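High-affinity zinc uptake system protein znuA (Streptococcus suis, PDB 3MFQ) binds metal ions such as zinc and probably serves as the extracellular solute-binding component of an ABC-type metal uptake system. Local coordinates at residues 110-113 with 114-118; 196-199 with 200-203; 267-270 with 271-275. All coordinates share one frame; numbering follows the deposited sequence.

Contact 1 (110-113 with 114-118)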
# COMPACT_ATOMS: atom_id res chain seq x y z
N PRO A 110 11.90 0.69 4.80
CA PRO A 110 12.63 -0.35 5.51
C PRO A 110 11.85 -1.66 5.55
O PRO A 110 12.39 -2.73 5.25
CB PRO A 110 12.76 0.23 6.92
CG PRO A 110 12.75 1.69 6.72
CD PRO A 110 11.82 1.94 5.57
N LEU A 111 10.58 -1.58 5.93
CA LEU A 111 9.71 -2.75 5.98
C LEU A 111 9.58 -3.41 4.61
O LEU A 111 9.56 -4.63 4.51
CB LEU A 111 8.34 -2.36 6.52
CG LEU A 111 8.16 -2.54 8.03
CD1 LEU A 111 9.46 -2.27 8.76
CD2 LEU A 111 7.04 -1.64 8.55
N TYR A 112 9.49 -2.60 3.57
CA TYR A 112 9.36 -3.13 2.22
C TYR A 112 10.64 -3.83 1.79
O TYR A 112 10.60 -4.90 1.18
CB TYR A 112 8.99 -2.02 1.23
CG TYR A 112 8.48 -2.54 -0.10
CD1 TYR A 112 7.21 -3.09 -0.21
CD2 TYR A 112 9.27 -2.48 -1.24
CE1 TYR A 112 6.74 -3.57 -1.42
CE2 TYR A 112 8.81 -2.96 -2.46
CZ TYR A 112 7.55 -3.50 -2.54
OH TYR A 112 7.08 -3.98 -3.74
N LYS A 113 11.78 -3.23 2.11
CA LYS A 113 13.07 -3.86 1.85
C LYS A 113 13.13 -5.22 2.53
O LYS A 113 13.72 -6.16 2.01
CB LYS A 113 14.21 -2.98 2.34
CG LYS A 113 14.39 -1.69 1.56
CD LYS A 113 15.45 -0.81 2.20
CE LYS A 113 16.78 -1.53 2.29
NZ LYS A 113 17.38 -1.74 0.94
N SER A 114 12.53 -5.30 3.72
CA SER A 114 12.45 -6.56 4.44
C SER A 114 11.66 -7.57 3.63
O SER A 114 12.12 -8.70 3.41
CB SER A 114 11.80 -6.36 5.81
OG SER A 114 11.71 -7.58 6.51
N ALA A 115 10.47 -7.17 3.19
CA ALA A 115 9.63 -8.02 2.36
C ALA A 115 10.38 -8.51 1.13
O ALA A 115 10.35 -9.70 0.80
CB ALA A 115 8.37 -7.27 1.95
N VAL A 116 11.06 -7.58 0.47
CA VAL A 116 11.88 -7.89 -0.70
C VAL A 116 12.84 -9.03 -0.40
O VAL A 116 13.07 -9.89 -1.24
CB VAL A 116 12.68 -6.67 -1.15
CG1 VAL A 116 13.83 -7.09 -2.06
CG2 VAL A 116 11.77 -5.66 -1.84
N ALA A 117 13.39 -9.03 0.81
CA ALA A 117 14.36 -10.04 1.22
C ALA A 117 13.72 -11.42 1.28
O ALA A 117 14.26 -12.39 0.74
CB ALA A 117 14.97 -9.68 2.56
N VAL A 118 12.58 -11.52 1.96
CA VAL A 118 11.84 -12.77 2.05
C VAL A 118 11.51 -13.30 0.66
O VAL A 118 11.72 -14.48 0.37
CB VAL A 118 10.53 -12.60 2.85
CG1 VAL A 118 9.74 -13.90 2.85
CG2 VAL A 118 10.83 -12.15 4.26
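Tyr-112 and Val-116 lie one helical turn apart, their backbones joined by a bond of 2.8 Å from Val-116 N to Tyr-112 O that is close to straight, and three more i to i+4 bonds, Ser-114 to Pro-110, Ala-115 to Leu-111 and Ala-117 to Lys-113, make residues 110-118 regular alpha helix. The Ala-117 bond is the most bent of the four, at 140°. The tyrosine is set with CG anti to its own N (chi1 -165°), and the CD2-CE2 side of its ring meets the valine. The methyl CG2 of Val-116 approaches this ring obliquely, 4.1 Å from Tyr-112 CE2, and also rests 3.3 Å from Tyr-112 O. A beta-branched residue suits the place, because one methyl, CG2, lies beside the ring while CB packs near the carbonyl of Lys-113. These residues belong to helix 109-123, near its N-terminal end, where Pro-110 fits well: a proline in the first turn has no amide hydrogen to offer, and none is needed there for helical bonding. The buried Tyr-112 and Val-116 both reach Met-19 of helix 14-24 and Tyr-141 of the long helix 131-156, and the tyrosine ring stacks with that of Phe-266. Lys-113 turns its chain another way, bent at chi3 and chi4, so that its amino group forms a salt bridge with Asp-146 on helix 131-156. On the side of the helix that meets neighbouring loops, the partly exposed Ser-114 touches Phe-85, and the small, buried Ala-115 touches Val-81.

Contact 2 (196-199 with 200-203); sequences VANS and DMIE
Val-196 and Met-201 make the apolar part of this contact: the valine methyl CG2 lies 3.5 Å from Met-201 SD, the two side chains meeting at a slant. The bend at chi2 (-77°) sets the sulfur beside that methyl, and the further bend at chi3 then carries CE away from it; the flexible, unbranched thioether adapts readily to the valine, which is itself poorly ordered. Among backbone bonds, Ala-197 O accepts from Met-201 N at 3.1 Å and more weakly from Asp-200 N. Glu-203 N donates to Ser-199 O at 3.1 Å, whereas the bond from Ile-202 N to Asn-198 O is long and weak. Together they mark the opening turns of helix 198-211, with Ala-197 as its N-cap residue. Alanine has no side-chain acceptor to offer the amides there. A water bridges the cap residue to the helix: it accepts from Ala-197 N at 2.9 Å and donates to Asp-200 OD2 at 2.7 Å. Asp-200 suits the third position of the helix, where a negative charge would probably be favoured by the helix dipole. Van der Waals contact adds to this link, the carboxylate of Asp-200 also lying against the methyl of Ala-197, with OD2 3.8 Å from Ala-197 CB, on a surface where most of these residues are exposed.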
# COMPACT_ATOMS: atom_id res chain seq x y z
N VAL A 196 -18.57 3.79 6.48
CA VAL A 196 -17.94 5.06 6.81
C VAL A 196 -18.72 5.79 7.90
O VAL A 196 -19.70 6.49 7.62
CB VAL A 196 -17.78 5.95 5.56
CG1 VAL A 196 -19.10 6.07 4.80
CG2 VAL A 196 -17.24 7.32 5.94
N ALA A 197 -18.30 5.61 9.14
CA ALA A 197 -18.97 6.20 10.29
C ALA A 197 -19.12 7.71 10.13
O ALA A 197 -18.14 8.41 9.87
CB ALA A 197 -18.23 5.88 11.57
N ASN A 198 -20.34 8.21 10.27
CA ASN A 198 -20.59 9.63 10.10
C ASN A 198 -19.93 10.44 11.20
O ASN A 198 -19.74 11.65 11.07
CB ASN A 198 -22.09 9.92 10.06
CG ASN A 198 -22.40 11.25 9.42
OD1 ASN A 198 -21.76 11.65 8.45
ND2 ASN A 198 -23.40 11.95 9.96
N SER A 199 -19.58 9.77 12.30
CA SER A 199 -18.93 10.43 13.42
C SER A 199 -17.43 10.58 13.18
O SER A 199 -16.79 11.46 13.74
CB SER A 199 -19.17 9.65 14.72
OG SER A 199 -18.47 8.42 14.71
N ASP A 200 -16.88 9.70 12.34
CA ASP A 200 -15.47 9.80 11.97
C ASP A 200 -15.29 10.81 10.84
O ASP A 200 -14.23 11.40 10.68
CB ASP A 200 -14.93 8.44 11.55
CG ASP A 200 -14.84 7.48 12.71
OD1 ASP A 200 -15.03 7.92 13.86
OD2 ASP A 200 -14.58 6.28 12.47
N MET A 201 -16.35 10.99 10.06
CA MET A 201 -16.37 12.02 9.05
C MET A 201 -16.23 13.38 9.72
O MET A 201 -15.36 14.17 9.35
CB MET A 201 -17.68 11.96 8.26
CG MET A 201 -17.84 10.70 7.44
SD MET A 201 -16.84 10.75 5.94
CE MET A 201 -17.80 11.89 4.95
N ILE A 202 -17.08 13.63 10.71
CA ILE A 202 -17.06 14.88 11.46
C ILE A 202 -15.74 15.07 12.18
O ILE A 202 -15.14 16.13 12.14
CB ILE A 202 -18.18 14.91 12.50
CG1 ILE A 202 -19.54 14.63 11.84
CG2 ILE A 202 -18.20 16.25 13.22
CD1 ILE A 202 -20.66 14.40 12.83
N GLU A 203 -15.32 14.01 12.87
CA GLU A 203 -14.02 14.00 13.54
C GLU A 203 -12.97 14.56 12.60
O GLU A 203 -12.16 15.40 12.98
CB GLU A 203 -13.66 12.57 13.93
CG GLU A 203 -13.51 12.33 15.42
CD GLU A 203 -12.22 12.90 15.97
OE1 GLU A 203 -11.62 12.26 16.86
OE2 GLU A 203 -11.80 13.99 15.52
O HOH W 1 -15.53 5.50 10.05

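Contact 3 (267-270 with 271-275); sequences IDMY and KHNVK
Helix 266-281, the C-terminal helix of the chain, begins with the turns formed by residues 267-275, and its i to i+4 pairs divide between different faces of the helix. On one of them Ile-267 and Lys-271 lie side by side and point the same way. Lys-271 is fully extended beyond CG, which carries CE to 3.7 Å from Ile-267 CG2; the long aliphatic chain can thus pack on a branched apolar residue while its ammonium group makes a cation-pi contact with Trp-151. Asp-268 OD1 stands 4.7 Å from Lys-271 NZ, too far for contact, although the opposite charges probably attract. On another face, Met-269 crosses Asn-273 obliquely, with SD 3.6 Å from Asn-273 ND2. Chi1 (173°) and the bend at chi2 (-81°) bring the sulfur there, and the same amide nitrogen donates to the carbonyl of Phe-252, a partner that satisfies a buried polar group. Asn-273 OD1 lies in the plane of the His-272 ring, at its edge. His-272 swings CG anti to its backbone N (chi1 170°), directing the ring toward Phe-252 and Glu-250, whose O bonds to NE2. Tyr-270 and Val-274 form the third pair: the valine methyl CG2 approaches the ring at its edge, near the ring plane, 4.1 Å from Tyr-270 CD1. Val-274 N also binds Tyr-270 O at 3.0 Å, and the other three backbone bonds, led by His-272 N to Asp-268 O at 2.9 Å, are similarly straight. Around this helix, helix 131-156 receives Ile-267 on Tyr-141 and Val-274 on Trp-151, Glu-155 and Leu-156, while the loop carrying Leu-251 and Phe-252 packs against Met-269, His-272 and Asn-273.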
# COMPACT_ATOMS: atom_id res chain seq x y z
N ILE A 267 8.23 1.60 -7.12
CA ILE A 267 8.99 2.83 -6.94
C ILE A 267 8.33 4.00 -7.66
O ILE A 267 8.34 5.13 -7.16
CB ILE A 267 10.44 2.68 -7.42
CG1 ILE A 267 11.16 1.61 -6.61
CG2 ILE A 267 11.18 4.00 -7.32
CD1 ILE A 267 12.62 1.45 -6.97
N ASP A 268 7.75 3.73 -8.82
CA ASP A 268 7.06 4.77 -9.58
C ASP A 268 5.75 5.15 -8.90
O ASP A 268 5.41 6.33 -8.81
CB ASP A 268 6.81 4.31 -11.02
CG ASP A 268 8.09 4.25 -11.83
OD1 ASP A 268 9.13 4.75 -11.36
OD2 ASP A 268 8.06 3.69 -12.95
N MET A 269 5.02 4.15 -8.41
CA MET A 269 3.81 4.40 -7.65
C MET A 269 4.15 5.29 -6.45
O MET A 269 3.36 6.14 -6.06
CB MET A 269 3.19 3.09 -7.17
CG MET A 269 2.02 3.25 -6.21
SD MET A 269 2.52 3.54 -4.51
CE MET A 269 3.30 1.97 -4.11
N TYR A 270 5.32 5.07 -5.88
CA TYR A 270 5.76 5.82 -4.72
C TYR A 270 6.01 7.28 -5.07
O TYR A 270 5.50 8.19 -4.42
CB TYR A 270 7.04 5.22 -4.16
CG TYR A 270 7.10 5.20 -2.66
CD1 TYR A 270 7.11 6.37 -1.93
CD2 TYR A 270 7.15 3.99 -1.97
CE1 TYR A 270 7.17 6.35 -0.56
CE2 TYR A 270 7.20 3.96 -0.59
CZ TYR A 270 7.21 5.14 0.11
OH TYR A 270 7.27 5.14 1.48
N LYS A 271 6.81 7.49 -6.11
CA LYS A 271 7.14 8.84 -6.56
C LYS A 271 5.87 9.59 -6.92
O LYS A 271 5.69 10.74 -6.53
CB LYS A 271 8.08 8.79 -7.76
CG LYS A 271 9.43 8.16 -7.48
CD LYS A 271 10.32 8.18 -8.71
CE LYS A 271 11.67 7.54 -8.43
NZ LYS A 271 12.54 7.55 -9.63
N HIS A 272 4.99 8.92 -7.65
CA HIS A 272 3.70 9.50 -8.03
C HIS A 272 2.96 10.03 -6.81
O HIS A 272 2.49 11.17 -6.80
CB HIS A 272 2.85 8.46 -8.74
CG HIS A 272 1.42 8.88 -8.95
ND1 HIS A 272 0.99 9.48 -10.11
CD2 HIS A 272 0.34 8.79 -8.14
CE1 HIS A 272 -0.30 9.75 -10.01
NE2 HIS A 272 -0.72 9.34 -8.83
N ASN A 273 2.86 9.20 -5.78
CA ASN A 273 2.21 9.61 -4.54
C ASN A 273 2.88 10.83 -3.94
O ASN A 273 2.21 11.81 -3.59
CB ASN A 273 2.19 8.45 -3.54
CG ASN A 273 1.13 7.41 -3.87
OD1 ASN A 273 0.43 7.52 -4.87
ND2 ASN A 273 1.02 6.40 -3.02
N VAL A 274 4.20 10.78 -3.82
CA VAL A 274 4.97 11.86 -3.21
C VAL A 274 4.82 13.19 -3.95
O VAL A 274 4.48 14.20 -3.34
CB VAL A 274 6.45 11.49 -3.11
CG1 VAL A 274 7.27 12.72 -2.78
CG2 VAL A 274 6.66 10.41 -2.06
N LYS A 275 5.07 13.19 -5.25
CA LYS A 275 4.94 14.40 -6.05
C LYS A 275 3.55 15.01 -5.87
O LYS A 275 3.40 16.23 -5.79
CB LYS A 275 5.18 14.12 -7.53
CG LYS A 275 6.62 13.80 -7.91
CD LYS A 275 6.79 13.79 -9.43
CE LYS A 275 8.19 13.34 -9.84
NZ LYS A 275 8.39 13.43 -11.31

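How the contacts relate
Contacts 1 and 3 are neighbours, their centres 18 Å apart and their nearest atoms about 7 Å apart, and both helices pack on the long helix 131-156, sharing Tyr-141. Phe-266 links them further, its ring meeting those of Tyr-112 and Tyr-270. Contact 2 stands apart at the surface, its centre 34 Å from that of contact 1, on the opposite side of the chain's centre, and 29 Å from that of contact 3. The zinc ion, held by His-41, His-104, His-170 and Asp-254, touches none of them: the side chains of Asn-273, Tyr-112 and Val-196 lie about 11, 14 and 14 Å from it.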